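Local coordinates for protein SAP-like pentraxin (Limulus polyphemus, PDB 3FLP) that binds two calcium ions per subunit and probably recognises sugar ligands through them, as a lectin of the pentraxin family, at residues Y49-A54 against V140-E145; N60-S65 against L78-S83. All blocks are in the same frame, centred on the assembly; numbering follows the deposited sequence.

Contact 1 of 2, residues Y49-A54 against V140-E145; sequences YIFSCA and VVIGQE. With CA (calcium ion), chain O; CA (calcium ion), chain P.
Tyr49 and Glu145 run side by side, and their first torsions put them there. Glu145 has CG opposite its backbone N (chi1 -154°), while the Tyr49 ring swings back beside its own N (chi1 -67°). CG of Glu145 thus lies over one face of the Tyr49 ring, off-centre toward the rim, at 3.7 Å from Tyr49 CG. The Glu145 chain then bends at chi2 and carries its carboxylate to the calcium ions, with its plane 67° from the ring. OE1 bridges the two ions. OE2 binds only the chain O ion, at 2.6 Å, and that ion is therefore chelated by both oxygens. Asp59, Asn60, Gln146 and Asp147 complete the protein ligands of this ion; Asp147, Glu154 and Glu157 complete those of the other. The positive ions would favour an ionised carboxylate. One water accepts from Ser52 OG and donates to Glu145 OE2 at 2.7 Å, which ties the strand to the site. Ser52 OG is also bonded to Gln146 NE2.

The strands themselves are antiparallel. Ser52 and Val141 form a hydrogen-bonded pair: Val141 N reaches Ser52 O at 2.8 Å, nearly straight, and Ser52 N returns a bond to Val141 O. Gly143 N extends the pairing past the end of its strand, to Ile50 O at 2.9 Å. At the backbone angles of Gly143 a side chain would jam against Ile142 O, which calls for glycine. On the face opposite Ser52 and Val141, CG1 of Val140 sits over the Phe51 ring, off-centre toward the rim, 3.6 Å from Phe51 CE2. CD1 of Ile142 meets Phe51 CD2 obliquely at 3.8 Å.

Strand 60-68 flanks strand 48-55, and strand 21-24 flanks strand 139-142. Strand 161-169 of the second sheet packs on Ile50, Phe51 and Ile142, inside the pentraxin beta-sandwich.

Contact 2 of 2, residues N60-S65 against L78-S83; sequences NQFITS and LQVNAS. With CA (calcium ion), chain O.
Asn60 meets Gln79 with one side of its amide and calcium with the other. ND2 gives a bond to Gln79 OE1 at 2.8 Å, arriving above the carbonyl plane; the two amides are 62° apart. OD1 binds the chain O ion at 2.3 Å. Gln79 is fully extended, which lets it reach this amide, and its NE2 is hydrogen-bonded to Asn85 OD1. Gln79 is thus a second-shell residue that helps fix the Asn60 amide. The Asn60 backbone O accepts from Ala82 N. Gln61 O takes Asn81 N at 2.9 Å, from well above its carbonyl plane.

Gln61 and Phe62 both face Cys53, a classic beta bulge in strand 60-68. This strand and strand 73-80 make a beta hairpin, and a type I' turn from Val80 to Ser83 follows.

Phe62 lies on the sheet face that carries Val80; with CG anti to N (chi1 -172°) its ring reaches Leu78. CD1 of Leu78 lies over it, 3.4 Å from Phe62 CZ. Leu34 and Val36 of strand 33-42 also touch Phe62. Ile63 pairs with Gln79 by two backbone bonds, both 2.9 Å: Ile63 N to Gln79 O and Gln79 N to Ile63 O. Its CD1 lies alongside the Gln79 amide, 3.7 Å from Gln79 CD.

Overall arrangement
The two contacts lie in one antiparallel sheet, with centres about 10 Å apart. Strands 48-55 and 60-68 are neighbours in it, so contact 2 continues contact 1 across the sheet. Along the chain it is nested inside the loop that contact 1 closes. Cys53 N probably bonds to Phe62 O at 2.9 Å, and Phe51 N probably to Thr64 OG1 at 2.9 Å. The double calcium site joins them more directly. Glu145 of contact 1 and Asn60 of contact 2 both bind the chain O ion, with Glu145 OE2 and Asn60 OD1 3.2 Å apart. A water on that ion also accepts from Asn60 ND2.

Contact 1 of 2, residues Y49-A54 against V140-E145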
ATOM      1  N   TYR A  49     -22.981 -38.589 -27.754  1.00  9.59           N
ATOM      2  CA  TYR A  49     -21.548 -38.347 -27.917  1.00  9.64           C
ATOM      3  C   TYR A  49     -21.273 -36.856 -27.840  1.00  9.66           C
ATOM      4  O   TYR A  49     -21.877 -36.062 -28.564  1.00  8.71           O
ATOM      5  CB  TYR A  49     -21.053 -38.923 -29.247  1.00 10.31           C
ATOM      6  CG  TYR A  49     -21.120 -40.425 -29.249  1.00 10.48           C
ATOM      7  CD1 TYR A  49     -22.334 -41.086 -29.424  1.00 10.29           C
ATOM      8  CD2 TYR A  49     -19.985 -41.188 -28.967  1.00 11.21           C
ATOM      9  CE1 TYR A  49     -22.422 -42.471 -29.310  1.00 12.28           C
ATOM     10  CE2 TYR A  49     -20.059 -42.573 -28.848  1.00 13.29           C
ATOM     11  CZ  TYR A  49     -21.281 -43.206 -29.019  1.00 12.71           C
ATOM     12  OH  TYR A  49     -21.361 -44.569 -28.886  1.00 13.70           O
ATOM     13  N   ILE A  50     -20.353 -36.484 -26.956  1.00  9.77           N
ATOM     14  CA  ILE A  50     -20.015 -35.084 -26.733  1.00  8.92           C
ATOM     15  C   ILE A  50     -18.859 -34.577 -27.585  1.00  8.83           C
ATOM     16  O   ILE A  50     -19.015 -33.636 -28.362  1.00  9.98           O
ATOM     17  CB  ILE A  50     -19.682 -34.858 -25.238  1.00  8.52           C
ATOM     18  CG1 ILE A  50     -20.884 -35.277 -24.389  1.00  8.63           C
ATOM     19  CG2 ILE A  50     -19.337 -33.396 -24.982  1.00  7.80           C
ATOM     20  CD1 ILE A  50     -20.615 -35.286 -22.905  1.00 10.01           C
ATOM     21  N   PHE A  51     -17.698 -35.200 -27.420  1.00  7.91           N
ATOM     22  CA  PHE A  51     -16.485 -34.827 -28.145  1.00  7.14           C
ATOM     23  C   PHE A  51     -16.152 -35.911 -29.175  1.00  7.33           C
ATOM     24  O   PHE A  51     -15.897 -37.058 -28.824  1.00  6.87           O
ATOM     25  CB  PHE A  51     -15.348 -34.651 -27.125  1.00  6.28           C
ATOM     26  CG  PHE A  51     -14.041 -34.185 -27.709  1.00  5.31           C
ATOM     27  CD1 PHE A  51     -13.169 -35.084 -28.321  1.00  3.82           C
ATOM     28  CD2 PHE A  51     -13.654 -32.852 -27.593  1.00  5.76           C
ATOM     29  CE1 PHE A  51     -11.933 -34.662 -28.803  1.00  2.92           C
ATOM     30  CE2 PHE A  51     -12.414 -32.420 -28.073  1.00  4.50           C
ATOM     31  CZ  PHE A  51     -11.554 -33.325 -28.677  1.00  3.34           C
ATOM     32  N   SER A  52     -16.161 -35.532 -30.447  1.00  8.55           N
ATOM     33  CA  SER A  52     -15.883 -36.456 -31.546  1.00  8.74           C
ATOM     34  C   SER A  52     -14.713 -35.976 -32.403  1.00  8.98           C
ATOM     35  O   SER A  52     -14.740 -34.866 -32.934  1.00  8.92           O
ATOM     36  CB  SER A  52     -17.143 -36.602 -32.417  1.00  8.61           C
ATOM     37  OG  SER A  52     -16.868 -37.232 -33.658  1.00  7.95           O
ATOM     38  N   CYS A  53     -13.690 -36.818 -32.534  1.00  9.14           N
ATOM     39  CA  CYS A  53     -12.514 -36.491 -33.332  1.00 10.20           C
ATOM     40  C   CYS A  53     -12.352 -37.496 -34.471  1.00 11.58           C
ATOM     41  O   CYS A  53     -12.325 -38.704 -34.245  1.00 11.57           O
ATOM     42  CB  CYS A  53     -11.257 -36.501 -32.465  1.00 10.93           C
ATOM     43  SG  CYS A  53      -9.764 -36.084 -33.390  1.00 13.60           S
ATOM     44  N   ALA A  54     -12.231 -36.992 -35.695  1.00 12.01           N
ATOM     45  CA  ALA A  54     -12.102 -37.863 -36.849  1.00 13.36           C
ATOM     46  C   ALA A  54     -11.033 -37.439 -37.850  1.00 14.46           C
ATOM     47  O   ALA A  54     -10.816 -36.248 -38.070  1.00 14.30           O
ATOM     48  CB  ALA A  54     -13.444 -37.953 -37.560  1.00 14.36           C
ATOM     49  N   VAL A 140     -12.423 -31.901 -34.936  1.00  7.23           N
ATOM     50  CA  VAL A 140     -13.259 -32.035 -33.745  1.00  6.18           C
ATOM     51  C   VAL A 140     -14.669 -31.468 -33.910  1.00  7.43           C
ATOM     52  O   VAL A 140     -14.851 -30.315 -34.317  1.00  7.00           O
ATOM     53  CB  VAL A 140     -12.624 -31.333 -32.512  1.00  6.22           C
ATOM     54  CG1 VAL A 140     -13.578 -31.403 -31.318  1.00  2.35           C
ATOM     55  CG2 VAL A 140     -11.298 -31.988 -32.157  1.00  5.42           C
ATOM     56  N   VAL A 141     -15.663 -32.293 -33.591  1.00  6.16           N
ATOM     57  CA  VAL A 141     -17.062 -31.883 -33.643  1.00  6.27           C
ATOM     58  C   VAL A 141     -17.643 -32.093 -32.250  1.00  6.05           C
ATOM     59  O   VAL A 141     -17.340 -33.093 -31.594  1.00  7.10           O
ATOM     60  CB  VAL A 141     -17.890 -32.727 -34.644  1.00  6.09           C
ATOM     61  CG1 VAL A 141     -19.367 -32.591 -34.331  1.00  5.40           C
ATOM     62  CG2 VAL A 141     -17.635 -32.253 -36.071  1.00  5.97           C
ATOM     63  N   ILE A 142     -18.465 -31.151 -31.796  1.00  6.29           N
ATOM     64  CA  ILE A 142     -19.089 -31.250 -30.482  1.00  5.03           C
ATOM     65  C   ILE A 142     -20.602 -31.423 -30.621  1.00  5.75           C
ATOM     66  O   ILE A 142     -21.249 -30.700 -31.379  1.00  4.27           O
ATOM     67  CB  ILE A 142     -18.833 -29.979 -29.633  1.00  4.71           C
ATOM     68  CG1 ILE A 142     -17.329 -29.710 -29.509  1.00  5.84           C
ATOM     69  CG2 ILE A 142     -19.449 -30.143 -28.248  1.00  4.46           C
ATOM     70  CD1 ILE A 142     -16.560 -30.776 -28.772  1.00  3.93           C
ATOM     71  N   GLY A 143     -21.157 -32.389 -29.894  1.00  6.14           N
ATOM     72  CA  GLY A 143     -22.596 -32.595 -29.926  1.00  7.97           C
ATOM     73  C   GLY A 143     -23.122 -33.630 -30.901  1.00  9.22           C
ATOM     74  O   GLY A 143     -24.293 -34.018 -30.819  1.00  9.69           O
ATOM     75  N   GLN A 144     -22.277 -34.068 -31.830  1.00  8.42           N
ATOM     76  CA  GLN A 144     -22.671 -35.077 -32.807  1.00  8.05           C
ATOM     77  C   GLN A 144     -21.511 -36.057 -32.989  1.00  9.48           C
ATOM     78  O   GLN A 144     -20.367 -35.738 -32.671  1.00  9.32           O
ATOM     79  CB  GLN A 144     -23.006 -34.434 -34.168  1.00  7.31           C
ATOM     80  CG  GLN A 144     -24.139 -33.401 -34.188  1.00  4.64           C
ATOM     81  CD  GLN A 144     -25.513 -33.985 -33.848  1.00  4.86           C
ATOM     82  OE1 GLN A 144     -25.766 -35.176 -34.031  1.00  7.20           O
ATOM     83  NE2 GLN A 144     -26.408 -33.139 -33.371  1.00  3.98           N
ATOM     84  N   GLU A 145     -21.814 -37.247 -33.502  1.00  9.24           N
ATOM     85  CA  GLU A 145     -20.814 -38.282 -33.742  1.00  9.91           C
ATOM     86  C   GLU A 145     -20.517 -38.286 -35.246  1.00  9.85           C
ATOM     87  O   GLU A 145     -21.427 -38.466 -36.052  1.00 10.98           O
ATOM     88  CB  GLU A 145     -21.393 -39.635 -33.302  1.00  9.98           C
ATOM     89  CG  GLU A 145     -20.381 -40.712 -32.894  1.00 10.66           C
ATOM     90  CD  GLU A 145     -19.672 -41.353 -34.073  1.00 12.28           C
ATOM     91  OE1 GLU A 145     -20.360 -41.852 -34.991  1.00 12.01           O
ATOM     92  OE2 GLU A 145     -18.421 -41.365 -34.074  1.00 12.90           O
TER
HETATM   93 CA    CA O 301     -18.413 -42.567 -36.396  1.00 11.87          CA
HETATM   94 CA    CA P 302     -22.330 -42.560 -36.406  1.00 15.10          CA
HETATM   95  O   HOH W   1     -16.284 -39.774 -34.055  1.00  8.42           O
HETATM   96  O   HOH W   2     -23.009 -40.336 -36.842  1.00  6.35           O
HETATM   97  O   HOH W   3     -19.387 -44.591 -35.716  1.00  3.59           O
HETATM   98  O   HOH W   4     -21.980 -44.660 -35.380  1.00 13.12           O

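Contact 2 of 2, residues N60-S65 against L78-S83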
ATOM      1  N   ASN A  60     -13.543 -42.493 -36.128  1.00 11.92           N
ATOM      2  CA  ASN A  60     -13.656 -42.725 -34.692  1.00 11.22           C
ATOM      3  C   ASN A  60     -12.307 -42.725 -33.962  1.00  9.84           C
ATOM      4  O   ASN A  60     -11.988 -43.659 -33.230  1.00  9.30           O
ATOM      5  CB  ASN A  60     -14.390 -44.053 -34.454  1.00 11.49           C
ATOM      6  CG  ASN A  60     -15.856 -44.006 -34.893  1.00 12.65           C
ATOM      7  OD1 ASN A  60     -16.258 -43.135 -35.674  1.00 11.96           O
ATOM      8  ND2 ASN A  60     -16.657 -44.950 -34.399  1.00  8.48           N
ATOM      9  N   GLN A  61     -11.522 -41.673 -34.159  1.00  9.63           N
ATOM     10  CA  GLN A  61     -10.215 -41.567 -33.514  1.00 10.20           C
ATOM     11  C   GLN A  61     -10.326 -41.430 -31.996  1.00 10.31           C
ATOM     12  O   GLN A  61      -9.618 -42.100 -31.245  1.00 11.59           O
ATOM     13  CB  GLN A  61      -9.442 -40.370 -34.088  1.00  9.97           C
ATOM     14  CG  GLN A  61      -8.778 -40.646 -35.428  1.00  9.40           C
ATOM     15  CD  GLN A  61      -7.491 -41.452 -35.289  1.00 10.46           C
ATOM     16  OE1 GLN A  61      -7.199 -42.012 -34.228  1.00 11.42           O
ATOM     17  NE2 GLN A  61      -6.715 -41.514 -36.364  1.00 10.73           N
ATOM     18  N   PHE A  62     -11.229 -40.570 -31.549  1.00  9.76           N
ATOM     19  CA  PHE A  62     -11.413 -40.339 -30.122  1.00  9.13           C
ATOM     20  C   PHE A  62     -12.827 -39.810 -29.914  1.00  8.67           C
ATOM     21  O   PHE A  62     -13.197 -38.788 -30.484  1.00  7.82           O
ATOM     22  CB  PHE A  62     -10.371 -39.326 -29.656  1.00  8.07           C
ATOM     23  CG  PHE A  62     -10.315 -39.147 -28.179  1.00  6.44           C
ATOM     24  CD1 PHE A  62     -11.230 -38.332 -27.529  1.00  4.76           C
ATOM     25  CD2 PHE A  62      -9.331 -39.783 -27.432  1.00  4.90           C
ATOM     26  CE1 PHE A  62     -11.164 -38.147 -26.156  1.00  2.89           C
ATOM     27  CE2 PHE A  62      -9.259 -39.603 -26.062  1.00  4.02           C
ATOM     28  CZ  PHE A  62     -10.179 -38.783 -25.427  1.00  4.43           C
ATOM     29  N   ILE A  63     -13.628 -40.515 -29.122  1.00  8.42           N
ATOM     30  CA  ILE A  63     -14.996 -40.073 -28.893  1.00  9.04           C
ATOM     31  C   ILE A  63     -15.431 -40.269 -27.453  1.00  9.52           C
ATOM     32  O   ILE A  63     -15.316 -41.366 -26.898  1.00 10.32           O
ATOM     33  CB  ILE A  63     -16.010 -40.822 -29.792  1.00  9.83           C
ATOM     34  CG1 ILE A  63     -15.286 -41.546 -30.932  1.00 10.97           C
ATOM     35  CG2 ILE A  63     -17.004 -39.831 -30.371  1.00  7.91           C
ATOM     36  CD1 ILE A  63     -16.205 -42.391 -31.786  1.00 11.72           C
ATOM     37  N   THR A  64     -15.934 -39.199 -26.849  1.00  8.71           N
ATOM     38  CA  THR A  64     -16.414 -39.254 -25.474  1.00  8.39           C
ATOM     39  C   THR A  64     -17.932 -39.342 -25.514  1.00  8.79           C
ATOM     40  O   THR A  64     -18.565 -38.861 -26.450  1.00  9.74           O
ATOM     41  CB  THR A  64     -16.027 -37.990 -24.671  1.00  8.45           C
ATOM     42  OG1 THR A  64     -16.611 -36.838 -25.292  1.00  5.50           O
ATOM     43  CG2 THR A  64     -14.506 -37.836 -24.603  1.00  3.48           C
ATOM     44  N   SER A  65     -18.511 -39.952 -24.491  1.00  9.13           N
ATOM     45  CA  SER A  65     -19.951 -40.107 -24.426  1.00  9.38           C
ATOM     46  C   SER A  65     -20.388 -40.295 -22.987  1.00 10.60           C
ATOM     47  O   SER A  65     -19.563 -40.446 -22.079  1.00  9.42           O
ATOM     48  CB  SER A  65     -20.376 -41.334 -25.230  1.00 10.16           C
ATOM     49  OG  SER A  65     -19.730 -42.494 -24.731  1.00 11.00           O
ATOM     50  N   LEU A  78     -15.640 -43.850 -23.377  1.00  7.86           N
ATOM     51  CA  LEU A  78     -14.562 -43.417 -24.237  1.00  8.25           C
ATOM     52  C   LEU A  78     -14.325 -44.462 -25.320  1.00  9.49           C
ATOM     53  O   LEU A  78     -14.407 -45.666 -25.070  1.00  9.93           O
ATOM     54  CB  LEU A  78     -13.274 -43.237 -23.428  1.00  7.30           C
ATOM     55  CG  LEU A  78     -12.032 -42.852 -24.249  1.00  8.23           C
ATOM     56  CD1 LEU A  78     -12.253 -41.485 -24.907  1.00  5.52           C
ATOM     57  CD2 LEU A  78     -10.797 -42.822 -23.349  1.00  4.89           C
ATOM     58  N   GLN A  79     -14.041 -43.994 -26.528  1.00  8.50           N
ATOM     59  CA  GLN A  79     -13.745 -44.878 -27.630  1.00  7.59           C
ATOM     60  C   GLN A  79     -12.513 -44.293 -28.312  1.00  7.50           C
ATOM     61  O   GLN A  79     -12.467 -43.096 -28.589  1.00  5.97           O
ATOM     62  CB  GLN A  79     -14.935 -44.961 -28.604  1.00  6.51           C
ATOM     63  CG  GLN A  79     -14.579 -45.618 -29.933  1.00  4.94           C
ATOM     64  CD  GLN A  79     -15.783 -45.909 -30.824  1.00  6.12           C
ATOM     65  OE1 GLN A  79     -15.628 -46.114 -32.029  1.00  6.74           O
ATOM     66  NE2 GLN A  79     -16.975 -45.944 -30.239  1.00  2.53           N
ATOM     67  N   VAL A  80     -11.506 -45.132 -28.538  1.00  7.75           N
ATOM     68  CA  VAL A  80     -10.276 -44.695 -29.194  1.00  8.17           C
ATOM     69  C   VAL A  80      -9.949 -45.621 -30.359  1.00  9.37           C
ATOM     70  O   VAL A  80      -9.990 -46.845 -30.233  1.00  8.66           O
ATOM     71  CB  VAL A  80      -9.066 -44.685 -28.222  1.00  7.41           C
ATOM     72  CG1 VAL A  80      -7.803 -44.249 -28.969  1.00  6.49           C
ATOM     73  CG2 VAL A  80      -9.340 -43.755 -27.053  1.00  4.69           C
ATOM     74  N   ASN A  81      -9.626 -45.020 -31.495  1.00 11.33           N
ATOM     75  CA  ASN A  81      -9.287 -45.757 -32.706  1.00 13.11           C
ATOM     76  C   ASN A  81     -10.290 -46.868 -33.022  1.00 13.34           C
ATOM     77  O   ASN A  81      -9.921 -48.025 -33.214  1.00 12.54           O
ATOM     78  CB  ASN A  81      -7.874 -46.339 -32.600  1.00 14.23           C
ATOM     79  CG  ASN A  81      -7.288 -46.694 -33.962  1.00 16.20           C
ATOM     80  OD1 ASN A  81      -7.334 -45.887 -34.890  1.00 16.10           O
ATOM     81  ND2 ASN A  81      -6.722 -47.898 -34.084  1.00 16.78           N
ATOM     82  N   ALA A  82     -11.566 -46.494 -33.067  1.00 12.88           N
ATOM     83  CA  ALA A  82     -12.660 -47.414 -33.371  1.00 12.74           C
ATOM     84  C   ALA A  82     -12.772 -48.632 -32.458  1.00 12.09           C
ATOM     85  O   ALA A  82     -13.285 -49.670 -32.863  1.00 10.37           O
ATOM     86  CB  ALA A  82     -12.584 -47.864 -34.841  1.00 12.35           C
ATOM     87  N   SER A  83     -12.285 -48.511 -31.231  1.00 11.44           N
ATOM     88  CA  SER A  83     -12.402 -49.601 -30.277  1.00 11.83           C
ATOM     89  C   SER A  83     -13.867 -49.612 -29.854  1.00 12.65           C
ATOM     90  O   SER A  83     -14.653 -48.772 -30.296  1.00 13.09           O
ATOM     91  CB  SER A  83     -11.550 -49.319 -29.044  1.00 12.98           C
ATOM     92  OG  SER A  83     -12.079 -48.217 -28.318  1.00 16.07           O
TER
HETATM   93 CA    CA O 301     -18.413 -42.567 -36.396  1.00 11.87          CA
HETATM   94  O   HOH W   3     -19.387 -44.591 -35.716  1.00  3.59           O